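Local coordinates for protein WipB (PDB 5NNY) that removes phosphate from phosphoserine and phosphothreonine as a translocated Legionella effector that targets the host's lysosomal nutrient-sensing machinery, seen here through its phosphatase domain, at residues I212-I217 with V234-T239; L190-Y195 with R218-K223; E69-Q74 with D105-K110; A13-F18 with L109-A114. One frame throughout, in Å; residues are numbered along the deposited sequence.

Contact 1 (I212-I217 with V234-T239)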
loop_
_atom_site.group_PDB
_atom_site.type_symbol
_atom_site.label_atom_id
_atom_site.label_comp_id
_atom_site.label_asym_id
_atom_site.label_seq_id
_atom_site.Cartn_x
_atom_site.Cartn_y
_atom_site.Cartn_z
ATOM N N ILE A 212 -5.788 -15.693 -1.781
ATOM C CA ILE A 212 -5.400 -16.577 -0.693
ATOM C C ILE A 212 -6.591 -17.449 -0.321
ATOM O O ILE A 212 -7.694 -17.303 -0.858
ATOM C CB ILE A 212 -4.930 -15.802 0.543
ATOM C CG1 ILE A 212 -6.092 -14.932 1.047
ATOM C CG2 ILE A 212 -3.680 -14.956 0.205
ATOM C CD1 ILE A 212 -5.906 -14.393 2.456
ATOM N N GLY A 213 -6.363 -18.335 0.644
ATOM C CA GLY A 213 -7.434 -19.145 1.186
ATOM C C GLY A 213 -7.336 -19.176 2.691
ATOM O O GLY A 213 -6.479 -18.496 3.271
ATOM N N LEU A 214 -8.200 -19.966 3.337
ATOM C CA LEU A 214 -8.072 -20.191 4.776
ATOM C C LEU A 214 -6.720 -20.789 5.150
ATOM O O LEU A 214 -6.254 -20.600 6.280
ATOM C CB LEU A 214 -9.200 -21.104 5.268
ATOM C CG LEU A 214 -10.629 -20.592 5.116
ATOM C CD1 LEU A 214 -11.640 -21.695 5.491
ATOM C CD2 LEU A 214 -10.849 -19.368 5.982
ATOM N N ASN A 215 -6.081 -21.523 4.231
ATOM C CA ASN A 215 -4.789 -22.120 4.545
ATOM C C ASN A 215 -3.738 -21.040 4.794
ATOM O O ASN A 215 -2.875 -21.201 5.660
ATOM C CB ASN A 215 -4.344 -23.054 3.417
ATOM C CG ASN A 215 -4.511 -22.437 2.039
ATOM O OD1 ASN A 215 -5.586 -21.947 1.689
ATOM N ND2 ASN A 215 -3.429 -22.447 1.242
ATOM N N HIS A 216 -3.795 -19.938 4.040
ATOM C CA HIS A 216 -2.863 -18.832 4.276
ATOM C C HIS A 216 -3.086 -18.206 5.646
ATOM O O HIS A 216 -2.129 -17.858 6.347
ATOM C CB HIS A 216 -3.012 -17.754 3.194
ATOM C CG HIS A 216 -2.553 -18.178 1.840
ATOM N ND1 HIS A 216 -3.368 -18.838 0.946
ATOM C CD2 HIS A 216 -1.352 -18.042 1.225
ATOM C CE1 HIS A 216 -2.693 -19.084 -0.164
ATOM N NE2 HIS A 216 -1.468 -18.607 -0.021
ATOM N N ILE A 217 -4.347 -18.015 6.029
ATOM C CA ILE A 217 -4.646 -17.402 7.321
ATOM C C ILE A 217 -4.160 -18.298 8.451
ATOM O O ILE A 217 -3.596 -17.826 9.445
ATOM C CB ILE A 217 -6.158 -17.100 7.413
ATOM C CG1 ILE A 217 -6.561 -16.217 6.243
ATOM C CG2 ILE A 217 -6.522 -16.455 8.756
ATOM C CD1 ILE A 217 -8.065 -16.003 6.127
ATOM N N VAL A 234 -17.272 -15.036 13.188
ATOM C CA VAL A 234 -16.788 -14.198 14.280
ATOM C C VAL A 234 -15.437 -14.697 14.779
ATOM O O VAL A 234 -14.534 -13.903 15.062
ATOM C CB VAL A 234 -17.832 -14.145 15.419
ATOM C CG1 VAL A 234 -17.174 -13.773 16.729
ATOM C CG2 VAL A 234 -18.934 -13.133 15.087
ATOM N N ASP A 235 -15.275 -16.016 14.898
ATOM C CA ASP A 235 -14.004 -16.547 15.385
ATOM C C ASP A 235 -12.874 -16.280 14.397
ATOM O O ASP A 235 -11.745 -15.973 14.797
ATOM C CB ASP A 235 -14.119 -18.047 15.664
ATOM C CG ASP A 235 -14.119 -18.360 17.146
ATOM O OD1 ASP A 235 -14.221 -17.402 17.947
ATOM O OD2 ASP A 235 -14.012 -19.553 17.513
ATOM N N LEU A 236 -13.151 -16.413 13.102
ATOM C CA LEU A 236 -12.125 -16.137 12.105
ATOM C C LEU A 236 -11.717 -14.675 12.142
ATOM O O LEU A 236 -10.528 -14.344 12.033
ATOM C CB LEU A 236 -12.633 -16.515 10.714
ATOM C CG LEU A 236 -11.568 -16.508 9.610
ATOM C CD1 LEU A 236 -10.518 -17.591 9.836
ATOM C CD2 LEU A 236 -12.197 -16.632 8.225
ATOM N N ALA A 237 -12.695 -13.786 12.309
ATOM C CA ALA A 237 -12.404 -12.368 12.453
ATOM C C ALA A 237 -11.523 -12.118 13.665
ATOM O O ALA A 237 -10.606 -11.291 13.622
ATOM C CB ALA A 237 -13.713 -11.586 12.567
ATOM N N LYS A 238 -11.777 -12.832 14.763
ATOM C CA LYS A 238 -10.930 -12.683 15.940
ATOM C C LYS A 238 -9.507 -13.141 15.646
ATOM O O LYS A 238 -8.535 -12.515 16.089
ATOM C CB LYS A 238 -11.522 -13.470 17.109
ATOM C CG LYS A 238 -10.505 -13.916 18.132
ATOM N N THR A 239 -9.367 -14.217 14.877
ATOM C CA THR A 239 -8.041 -14.686 14.483
ATOM C C THR A 239 -7.337 -13.649 13.613
ATOM O O THR A 239 -6.125 -13.437 13.743
ATOM C CB THR A 239 -8.169 -16.016 13.738
ATOM O OG1 THR A 239 -8.820 -16.966 14.585
ATOM C CG2 THR A 239 -6.779 -16.561 13.311
#

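Contact 2 (L190-Y195 with R218-K223)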
loop_
_atom_site.group_PDB
_atom_site.type_symbol
_atom_site.label_atom_id
_atom_site.label_comp_id
_atom_site.label_asym_id
_atom_site.label_seq_id
_atom_site.Cartn_x
_atom_site.Cartn_y
_atom_site.Cartn_z
ATOM N N LEU A 190 -1.453 -0.182 7.796
ATOM C CA LEU A 190 -1.169 -1.399 7.061
ATOM C C LEU A 190 -1.810 -2.609 7.741
ATOM O O LEU A 190 -1.807 -2.730 8.971
ATOM C CB LEU A 190 0.346 -1.589 6.981
ATOM C CG LEU A 190 1.130 -2.048 5.758
ATOM C CD1 LEU A 190 0.568 -1.511 4.446
ATOM C CD2 LEU A 190 2.608 -1.631 5.920
ATOM N N LYS A 191 -2.358 -3.500 6.929
ATOM C CA LYS A 191 -2.888 -4.782 7.387
ATOM C C LYS A 191 -2.445 -5.832 6.382
ATOM O O LYS A 191 -2.395 -5.562 5.188
ATOM C CB LYS A 191 -4.421 -4.779 7.479
ATOM C CG LYS A 191 -4.997 -3.657 8.320
ATOM C CD LYS A 191 -5.584 -4.188 9.598
ATOM C CE LYS A 191 -6.457 -3.152 10.292
ATOM N NZ LYS A 191 -7.854 -3.175 9.760
ATOM N N ILE A 192 -2.107 -7.027 6.875
ATOM C CA ILE A 192 -1.806 -8.127 5.957
ATOM C C ILE A 192 -3.076 -8.578 5.256
ATOM O O ILE A 192 -3.120 -8.725 4.029
ATOM C CB ILE A 192 -1.159 -9.316 6.692
ATOM C CG1 ILE A 192 0.052 -8.901 7.510
ATOM C CG2 ILE A 192 -0.754 -10.394 5.691
ATOM C CD1 ILE A 192 0.678 -10.079 8.232
ATOM N N ILE A 193 -4.118 -8.841 6.038
ATOM C CA ILE A 193 -5.423 -9.211 5.522
ATOM C C ILE A 193 -6.440 -8.437 6.356
ATOM O O ILE A 193 -6.135 -7.939 7.444
ATOM C CB ILE A 193 -5.701 -10.735 5.588
ATOM C CG1 ILE A 193 -5.484 -11.256 7.010
ATOM C CG2 ILE A 193 -4.835 -11.501 4.598
ATOM C CD1 ILE A 193 -5.834 -12.711 7.190
ATOM N N SER A 194 -7.663 -8.338 5.838
ATOM C CA SER A 194 -8.724 -7.610 6.525
ATOM C C SER A 194 -10.055 -8.310 6.274
ATOM O O SER A 194 -10.110 -9.347 5.600
ATOM C CB SER A 194 -8.762 -6.147 6.081
ATOM O OG SER A 194 -9.650 -5.427 6.920
ATOM N N TYR A 195 -11.140 -7.739 6.814
ATOM C CA TYR A 195 -12.435 -8.397 6.666
ATOM C C TYR A 195 -13.591 -7.428 6.889
ATOM O O TYR A 195 -13.455 -6.381 7.531
ATOM C CB TYR A 195 -12.561 -9.597 7.622
ATOM C CG TYR A 195 -12.505 -9.197 9.076
ATOM C CD1 TYR A 195 -13.637 -8.708 9.722
ATOM C CD2 TYR A 195 -11.321 -9.301 9.799
ATOM C CE1 TYR A 195 -13.584 -8.317 11.037
ATOM C CE2 TYR A 195 -11.255 -8.917 11.112
ATOM C CZ TYR A 195 -12.393 -8.437 11.730
ATOM O OH TYR A 195 -12.322 -8.047 13.043
ATOM N N ARG A 218 -4.327 -19.610 8.295
ATOM C CA ARG A 218 -3.795 -20.539 9.286
ATOM C C ARG A 218 -2.276 -20.451 9.357
ATOM O O ARG A 218 -1.693 -20.485 10.447
ATOM C CB ARG A 218 -4.251 -21.966 8.954
ATOM C CG ARG A 218 -3.808 -23.021 9.966
ATOM C CD ARG A 218 -4.140 -24.435 9.487
ATOM N NE ARG A 218 -5.582 -24.654 9.421
ATOM C CZ ARG A 218 -6.303 -25.114 10.438
ATOM N NH1 ARG A 218 -5.707 -25.408 11.587
ATOM N NH2 ARG A 218 -7.613 -25.280 10.310
ATOM N N GLY A 219 -1.616 -20.345 8.204
ATOM C CA GLY A 219 -0.172 -20.196 8.208
ATOM C C GLY A 219 0.276 -18.903 8.865
ATOM O O GLY A 219 1.291 -18.874 9.565
ATOM N N LEU A 220 -0.471 -17.818 8.640
ATOM C CA LEU A 220 -0.133 -16.535 9.247
ATOM C C LEU A 220 -0.284 -16.594 10.762
ATOM O O LEU A 220 0.572 -16.105 11.502
ATOM C CB LEU A 220 -1.008 -15.417 8.659
ATOM C CG LEU A 220 -0.756 -15.049 7.186
ATOM C CD1 LEU A 220 -1.905 -14.276 6.573
ATOM C CD2 LEU A 220 0.539 -14.214 7.076
ATOM N N ALA A 221 -1.376 -17.182 11.246
ATOM C CA ALA A 221 -1.526 -17.324 12.691
ATOM C C ALA A 221 -0.346 -18.084 13.289
ATOM O O ALA A 221 0.183 -17.699 14.339
ATOM C CB ALA A 221 -2.843 -18.022 13.016
ATOM N N ARG A 222 0.099 -19.150 12.616
ATOM C CA ARG A 222 1.270 -19.895 13.073
ATOM C C ARG A 222 2.533 -19.037 13.039
ATOM O O ARG A 222 3.319 -19.037 13.991
ATOM C CB ARG A 222 1.458 -21.151 12.220
ATOM C CG ARG A 222 2.721 -21.925 12.565
ATOM C CD ARG A 222 2.851 -23.232 11.791
ATOM N NE ARG A 222 2.181 -24.344 12.457
ATOM C CZ ARG A 222 1.222 -25.074 11.905
ATOM N NH1 ARG A 222 0.672 -26.069 12.589
ATOM N NH2 ARG A 222 0.822 -24.817 10.665
ATOM N N LYS A 223 2.745 -18.303 11.943
ATOM C CA LYS A 223 3.933 -17.456 11.815
ATOM C C LYS A 223 4.008 -16.420 12.932
ATOM O O LYS A 223 5.085 -16.175 13.486
ATOM C CB LYS A 223 3.933 -16.775 10.447
ATOM C CG LYS A 223 5.009 -15.709 10.246
ATOM C CD LYS A 223 6.268 -16.308 9.698
ATOM C CE LYS A 223 7.191 -15.255 9.097
ATOM N NZ LYS A 223 8.443 -15.907 8.624
#

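Contact 3 (E69-Q74 with D105-K110)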
loop_
_atom_site.group_PDB
_atom_site.type_symbol
_atom_site.label_atom_id
_atom_site.label_comp_id
_atom_site.label_asym_id
_atom_site.label_seq_id
_atom_site.Cartn_x
_atom_site.Cartn_y
_atom_site.Cartn_z
ATOM N N GLU A 69 10.880 21.644 -7.072
ATOM C CA GLU A 69 10.427 22.505 -5.981
ATOM C C GLU A 69 9.141 23.237 -6.349
ATOM O O GLU A 69 8.224 23.344 -5.528
ATOM C CB GLU A 69 11.512 23.524 -5.608
ATOM C CG GLU A 69 12.838 22.940 -5.110
ATOM C CD GLU A 69 12.875 22.663 -3.614
ATOM O OE1 GLU A 69 11.802 22.647 -2.971
ATOM O OE2 GLU A 69 13.991 22.469 -3.082
ATOM N N GLU A 70 9.063 23.773 -7.571
ATOM C CA GLU A 70 7.860 24.508 -7.957
ATOM C C GLU A 70 6.648 23.587 -8.034
ATOM O O GLU A 70 5.545 23.971 -7.628
ATOM C CB GLU A 70 8.073 25.227 -9.289
ATOM C CG GLU A 70 9.414 25.975 -9.417
ATOM C CD GLU A 70 9.668 27.059 -8.362
ATOM O OE1 GLU A 70 9.366 26.862 -7.167
ATOM O OE2 GLU A 70 10.208 28.124 -8.735
ATOM N N ILE A 71 6.834 22.366 -8.546
ATOM C CA ILE A 71 5.738 21.390 -8.570
ATOM C C ILE A 71 5.309 21.054 -7.148
ATOM O O ILE A 71 4.111 21.006 -6.827
ATOM C CB ILE A 71 6.175 20.116 -9.323
ATOM C CG1 ILE A 71 6.247 20.372 -10.836
ATOM C CG2 ILE A 71 5.259 18.920 -8.953
ATOM C CD1 ILE A 71 7.144 19.345 -11.613
ATOM N N LYS A 72 6.290 20.812 -6.280
ATOM C CA LYS A 72 6.018 20.357 -4.922
ATOM C C LYS A 72 5.239 21.401 -4.131
ATOM O O LYS A 72 4.263 21.077 -3.444
ATOM C CB LYS A 72 7.332 20.026 -4.218
ATOM C CG LYS A 72 7.193 19.646 -2.742
ATOM C CD LYS A 72 8.582 19.436 -2.142
ATOM C CE LYS A 72 8.588 19.473 -0.628
ATOM N NZ LYS A 72 9.975 19.446 -0.071
ATOM N N LYS A 73 5.658 22.664 -4.200
ATOM C CA LYS A 73 4.951 23.662 -3.406
ATOM C C LYS A 73 3.514 23.826 -3.894
ATOM O O LYS A 73 2.594 23.947 -3.082
ATOM C CB LYS A 73 5.716 24.992 -3.409
ATOM C CG LYS A 73 5.637 25.777 -4.688
ATOM C CD LYS A 73 6.822 26.718 -4.846
ATOM C CE LYS A 73 6.928 27.710 -3.708
ATOM N NZ LYS A 73 7.794 28.865 -4.090
ATOM N N GLN A 74 3.283 23.781 -5.211
ATOM C CA GLN A 74 1.913 23.935 -5.682
ATOM C C GLN A 74 1.094 22.691 -5.375
ATOM O O GLN A 74 -0.090 22.791 -5.020
ATOM C CB GLN A 74 1.842 24.256 -7.183
ATOM C CG GLN A 74 0.375 24.600 -7.526
ATOM C CD GLN A 74 0.066 24.930 -8.974
ATOM O OE1 GLN A 74 0.876 24.759 -9.874
ATOM N NE2 GLN A 74 -1.140 25.427 -9.194
ATOM N N ASP A 105 5.744 8.780 -5.884
ATOM C CA ASP A 105 5.092 8.335 -4.652
ATOM C C ASP A 105 4.767 9.479 -3.713
ATOM O O ASP A 105 3.873 9.334 -2.874
ATOM C CB ASP A 105 5.952 7.314 -3.912
ATOM C CG ASP A 105 5.831 5.924 -4.503
ATOM O OD1 ASP A 105 4.826 5.681 -5.214
ATOM O OD2 ASP A 105 6.768 5.099 -4.284
ATOM N N TYR A 106 5.471 10.606 -3.832
ATOM C CA TYR A 106 5.171 11.765 -2.997
ATOM C C TYR A 106 3.699 12.147 -3.070
ATOM O O TYR A 106 3.118 12.572 -2.069
ATOM C CB TYR A 106 6.029 12.956 -3.433
ATOM C CG TYR A 106 5.980 14.119 -2.474
ATOM C CD1 TYR A 106 6.702 14.087 -1.295
ATOM C CD2 TYR A 106 5.184 15.249 -2.745
ATOM C CE1 TYR A 106 6.655 15.151 -0.403
ATOM C CE2 TYR A 106 5.134 16.323 -1.853
ATOM C CZ TYR A 106 5.876 16.262 -0.694
ATOM O OH TYR A 106 5.851 17.303 0.195
ATOM N N PHE A 107 3.082 12.014 -4.253
ATOM C CA PHE A 107 1.716 12.503 -4.443
ATOM C C PHE A 107 0.729 11.736 -3.572
ATOM O O PHE A 107 -0.098 12.335 -2.874
ATOM C CB PHE A 107 1.315 12.408 -5.914
ATOM C CG PHE A 107 2.021 13.405 -6.824
ATOM C CD1 PHE A 107 2.593 14.575 -6.320
ATOM C CD2 PHE A 107 2.039 13.187 -8.189
ATOM C CE1 PHE A 107 3.205 15.495 -7.177
ATOM C CE2 PHE A 107 2.630 14.103 -9.058
ATOM C CZ PHE A 107 3.217 15.269 -8.548
ATOM N N ILE A 108 0.821 10.404 -3.580
ATOM C CA ILE A 108 -0.107 9.594 -2.799
ATOM C C ILE A 108 0.257 9.655 -1.324
ATOM O O ILE A 108 -0.619 9.594 -0.459
ATOM C CB ILE A 108 -0.154 8.151 -3.348
ATOM C CG1 ILE A 108 -1.049 8.136 -4.595
ATOM C CG2 ILE A 108 -0.654 7.147 -2.302
ATOM C CD1 ILE A 108 -1.436 6.800 -5.122
ATOM N N LEU A 109 1.543 9.833 -1.006
ATOM C CA LEU A 109 1.929 9.957 0.399
ATOM C C LEU A 109 1.289 11.184 1.041
ATOM O O LEU A 109 0.845 11.134 2.196
ATOM C CB LEU A 109 3.451 10.021 0.535
ATOM C CG LEU A 109 4.225 8.717 0.328
ATOM C CD1 LEU A 109 5.741 8.975 0.370
ATOM C CD2 LEU A 109 3.815 7.694 1.386
ATOM N N LYS A 110 1.241 12.299 0.306
ATOM C CA LYS A 110 0.616 13.509 0.830
ATOM C C LYS A 110 -0.886 13.339 0.952
ATOM O O LYS A 110 -1.504 13.902 1.864
ATOM C CB LYS A 110 0.924 14.712 -0.063
ATOM C CG LYS A 110 2.371 15.184 0.009
ATOM C CD LYS A 110 2.841 15.373 1.447
ATOM C CE LYS A 110 2.736 16.830 1.902
ATOM N NZ LYS A 110 2.995 16.964 3.383
#

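Contact 4 (A13-F18 with L109-A114)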
loop_
_atom_site.group_PDB
_atom_site.type_symbol
_atom_site.label_atom_id
_atom_site.label_comp_id
_atom_site.label_asym_id
_atom_site.label_seq_id
_atom_site.Cartn_x
_atom_site.Cartn_y
_atom_site.Cartn_z
ATOM N N ALA A 13 -0.043 3.360 -8.104
ATOM C CA ALA A 13 0.517 4.653 -7.703
ATOM C C ALA A 13 -0.042 5.814 -8.516
ATOM O O ALA A 13 0.626 6.832 -8.693
ATOM C CB ALA A 13 2.048 4.636 -7.786
ATOM N N ASN A 14 -1.271 5.689 -9.012
ATOM C CA ASN A 14 -1.889 6.745 -9.811
ATOM C C ASN A 14 -2.611 7.667 -8.837
ATOM O O ASN A 14 -3.708 7.354 -8.364
ATOM C CB ASN A 14 -2.825 6.145 -10.857
ATOM C CG ASN A 14 -3.464 7.198 -11.776
ATOM O OD1 ASN A 14 -3.558 8.373 -11.433
ATOM N ND2 ASN A 14 -3.924 6.756 -12.942
ATOM N N ALA A 15 -1.991 8.816 -8.528
ATOM C CA ALA A 15 -2.547 9.691 -7.504
ATOM C C ALA A 15 -3.828 10.361 -7.982
ATOM O O ALA A 15 -4.699 10.669 -7.164
ATOM C CB ALA A 15 -1.499 10.728 -7.072
ATOM N N LEU A 16 -3.975 10.581 -9.290
ATOM C CA LEU A 16 -5.193 11.200 -9.811
ATOM C C LEU A 16 -6.358 10.230 -9.753
ATOM O O LEU A 16 -7.483 10.613 -9.411
ATOM C CB LEU A 16 -4.999 11.672 -11.255
ATOM C CG LEU A 16 -6.216 12.273 -11.983
ATOM C CD1 LEU A 16 -6.850 13.502 -11.267
ATOM C CD2 LEU A 16 -5.837 12.637 -13.418
ATOM N N LEU A 17 -6.105 8.967 -10.094
ATOM C CA LEU A 17 -7.122 7.940 -9.905
ATOM C C LEU A 17 -7.564 7.876 -8.451
ATOM O O LEU A 17 -8.768 7.865 -8.166
ATOM C CB LEU A 17 -6.578 6.587 -10.373
ATOM C CG LEU A 17 -7.416 5.334 -10.110
ATOM C CD1 LEU A 17 -8.826 5.413 -10.714
ATOM C CD2 LEU A 17 -6.672 4.103 -10.612
ATOM N N PHE A 18 -6.596 7.865 -7.519
ATOM C CA PHE A 18 -6.892 7.923 -6.085
ATOM C C PHE A 18 -7.760 9.132 -5.747
ATOM O O PHE A 18 -8.792 9.000 -5.076
ATOM C CB PHE A 18 -5.584 7.949 -5.287
ATOM C CG PHE A 18 -5.744 7.670 -3.804
ATOM C CD1 PHE A 18 -6.759 6.858 -3.325
ATOM C CD2 PHE A 18 -4.865 8.224 -2.893
ATOM C CE1 PHE A 18 -6.877 6.613 -1.958
ATOM C CE2 PHE A 18 -4.980 7.982 -1.534
ATOM C CZ PHE A 18 -5.996 7.174 -1.062
ATOM N N LEU A 109 1.543 9.833 -1.006
ATOM C CA LEU A 109 1.929 9.957 0.399
ATOM C C LEU A 109 1.289 11.184 1.041
ATOM O O LEU A 109 0.845 11.134 2.196
ATOM C CB LEU A 109 3.451 10.021 0.535
ATOM C CG LEU A 109 4.225 8.717 0.328
ATOM C CD1 LEU A 109 5.741 8.975 0.370
ATOM C CD2 LEU A 109 3.815 7.694 1.386
ATOM N N LYS A 110 1.241 12.299 0.306
ATOM C CA LYS A 110 0.616 13.509 0.830
ATOM C C LYS A 110 -0.886 13.339 0.952
ATOM O O LYS A 110 -1.504 13.902 1.864
ATOM C CB LYS A 110 0.924 14.712 -0.063
ATOM C CG LYS A 110 2.371 15.184 0.009
ATOM C CD LYS A 110 2.841 15.373 1.447
ATOM C CE LYS A 110 2.736 16.830 1.902
ATOM N NZ LYS A 110 2.995 16.964 3.383
ATOM N N LEU A 111 -1.491 12.592 0.025
ATOM C CA LEU A 111 -2.927 12.322 0.108
ATOM C C LEU A 111 -3.251 11.474 1.328
ATOM O O LEU A 111 -4.206 11.764 2.054
ATOM C CB LEU A 111 -3.428 11.637 -1.169
ATOM C CG LEU A 111 -3.736 12.614 -2.309
ATOM C CD1 LEU A 111 -4.012 11.865 -3.583
ATOM C CD2 LEU A 111 -4.938 13.520 -1.961
ATOM N N LEU A 112 -2.475 10.410 1.554
ATOM C CA LEU A 112 -2.655 9.601 2.753
ATOM C C LEU A 112 -2.506 10.444 4.015
ATOM O O LEU A 112 -3.266 10.277 4.971
ATOM C CB LEU A 112 -1.659 8.437 2.773
ATOM C CG LEU A 112 -1.793 7.410 1.647
ATOM C CD1 LEU A 112 -0.704 6.325 1.728
ATOM C CD2 LEU A 112 -3.211 6.779 1.659
ATOM N N GLN A 113 -1.511 11.332 4.050
ATOM C CA GLN A 113 -1.309 12.178 5.227
ATOM C C GLN A 113 -2.520 13.068 5.505
ATOM O O GLN A 113 -2.956 13.203 6.656
ATOM C CB GLN A 113 -0.054 13.023 5.028
ATOM C CG GLN A 113 0.354 13.876 6.221
ATOM C CD GLN A 113 1.639 14.621 5.906
ATOM O OE1 GLN A 113 1.759 15.210 4.839
ATOM N NE2 GLN A 113 2.610 14.569 6.813
ATOM N N ALA A 114 -3.085 13.676 4.463
ATOM C CA ALA A 114 -4.284 14.497 4.642
ATOM C C ALA A 114 -5.476 13.657 5.091
ATOM O O ALA A 114 -6.260 14.087 5.945
ATOM C CB ALA A 114 -4.617 15.231 3.346
#

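Contact 1 (I212-I217 with V234-T239)
L214 and L236 meet through one methyl each, CD2 of L214 lying 3.8 Å from CD2 of L236, with the two side chains passing at a slant. The other methyl of L236 looks further along the facing helix: its CD1 lies 4.3 Å from CG2 of I217. One leucine fork therefore straddles two residues that sit almost a turn apart, and its reach comes from CG standing anti to the backbone N (chi1 -170°). L214 starts from a CB that does not face the partner, and only the end of its side chain closes the gap. Around this small cluster, I302 of strand 301-306 touches both L214 and L236, F300 adds to the cover of L236, and I217 also rests on I193 of strand 190-198. The two helices, 214-224 and 233-253, thus pack side by side against the central sheet, in a helical layer consistent with the calcineurin-like phosphoesterase fold.

Behind the hydrophobic layer, the start of helix 214-224 is held by polar groups. G213 occupies the N-cap position, and its N donates to ND1 of H216 at 3.1 Å, arriving 28° out of the imidazole plane. NE2 of the same ring donates to the carbonyl of R288, so both ring nitrogens are engaged and the ring is fixed in rotation. N215 is gripped at both ends of its amide, by I294 N and Y290 O. The chemistry is thus divided: dispersion between aliphatic branches joins the helices, while directional bonds on the far side of helix 214-224 tie its first turn to the chain around 288-294.

Contact 2 (L190-Y195 with R218-K223)
A single methyl of L220 receives both isoleucines of the opposing segment: CD1 of L220 is 4.1 Å from CG2 of I192 and 4.3 Å from CD1 of I193. I192 and L220 slide past one another in opposite directions, and the touching branch of I192 is the short one, CG2, which stands anti to the backbone N. I192 was modelled in two conformers, so its detail is less certain. Consecutive residues of a regular strand would point to opposite sides; here both face the helix because strand 190-198 breaks at I192, whose backbone is helical (phi -70°, psi -51°). The amide of N244 from helix 233-253 spans the break, its OD1 bonded to I192 N and its ND2 to I193 O. T284 and V280 of helix 280-286 further enclose L220. At the margin of this packed side, K223 NZ bonds to the D278 carbonyl.

The other face of helix 214-224 is far looser. R218 and R222 extend from it into exposed positions, R218 with a long, weak ion pair to E230. Joining helix to sheet is left to nonpolar surfaces, while at the break I192 N and I193 O are met by the N244 amide.

Contact 3 (E69-Q74 with D105-K110)
K72 and Y106 cross at about a right angle, the extended lysine chain running past the hydroxyl end of the tyrosine. CG of K72 comes obliquely to the ring, 4.0 Å from Y106 CE2, and further out its CE lies 3.6 Å from Y106 OH. Setting CG anti to the backbone N (chi1 -169°) directs the tyrosine ring at the opposing helix, while CG of K110, one turn further along the same helix, lies over one ring face, 3.5 Å above the plane and displaced toward the rim. K72 NZ bonds to the carbonyl of A172; Y106 OH bonds to E177 OE1 and to ND2 of N76, on the helix that carries K72.

Helix 105-117, which carries Y106, is the connection of a beta-alpha-beta crossover between the parallel neighbouring strands 90-93 and 121-125. Helix 64-79, which lies in a predicted coiled coil, packs here against that helix of the same chain.

F107 presents an edge rather than a face to I71, whose CG2 sits near the ring plane, 4.2 Å from CZ. The ring also meets that of Y75, their planes inclined by about 30°, and I41 and Y42 of helix 32-42 touch it as well; the Y75 hydroxyl bonds to the backbone carbonyl of F107.

Contact 4 (A13-F18 with L109-A114)
Nonpolar contact between F18 and two successive leucines carries this pairing. CD2 of the phenylalanine ring is 3.8 Å from CD1 of L111, and CE2 is the same 3.8 Å from CD2 of L112. Both methyls approach the ring obliquely. F18 and L111 slide past each other in opposite directions, whereas L112 crosses F18 at about a right angle, so one side of the ring is lodged between two differently directed branches. With CG anti to the backbone N (chi1 -166°), the ring projects from helix 15-24 across to helix 105-117. CD1 of L111 is shared: besides F18 it touches A15, lying 4.4 Å from its CB and 3.8 Å from its carbonyl O. L111 continues into Y75 and I79 of helix 64-79, and L112 reaches Y186, which places the pair within a larger cluster of helices.

Hydrogen bonding acts within each segment. N14 is the N-cap of helix 15-24: its OD1 accepts from L17 N at 2.9 Å in a nearly straight hydrogen bond (N-H...O 173°), although the donor stands well above the amide's carbonyl plane. On the other helix, K110 NZ donates to Q113 OE1 in the carbonyl plane and also forms a salt bridge with E177.

A13 and N14 directly follow a Gly-Asp-x-His sequence, which in metallophosphoesterases usually supplies metal ligands. Polar capping thus sets the beginning of the helix just after that motif, while its adhesion to helix 105-117 depends on shape and on aromatic-aliphatic contact, with no charged pair between the two segments.

In the fold
The four contacts form two pairs on opposite sides of the chain's centre. Contacts 1 and 2 share helix 214-224, and their centres are 7 Å apart; I217 CG1 meets I193 CD1 at 3.7 Å, so the two contacts touch directly. Contacts 3 and 4 share helix 105-117, with centres 10 Å apart, and are joined where A15 CB lies 3.5 Å from F107 CB. Contacts 1 and 3 are furthest apart, about 38 Å between centres, whereas the nearest atoms of contacts 2 and 4 are about 8 Å apart. Segments 13-18, 105-110 and 212-217 each closely follow a sequence resembling a metallophosphoesterase motif, so contacts 1, 3 and 4 probably adjoin the active site in sequence.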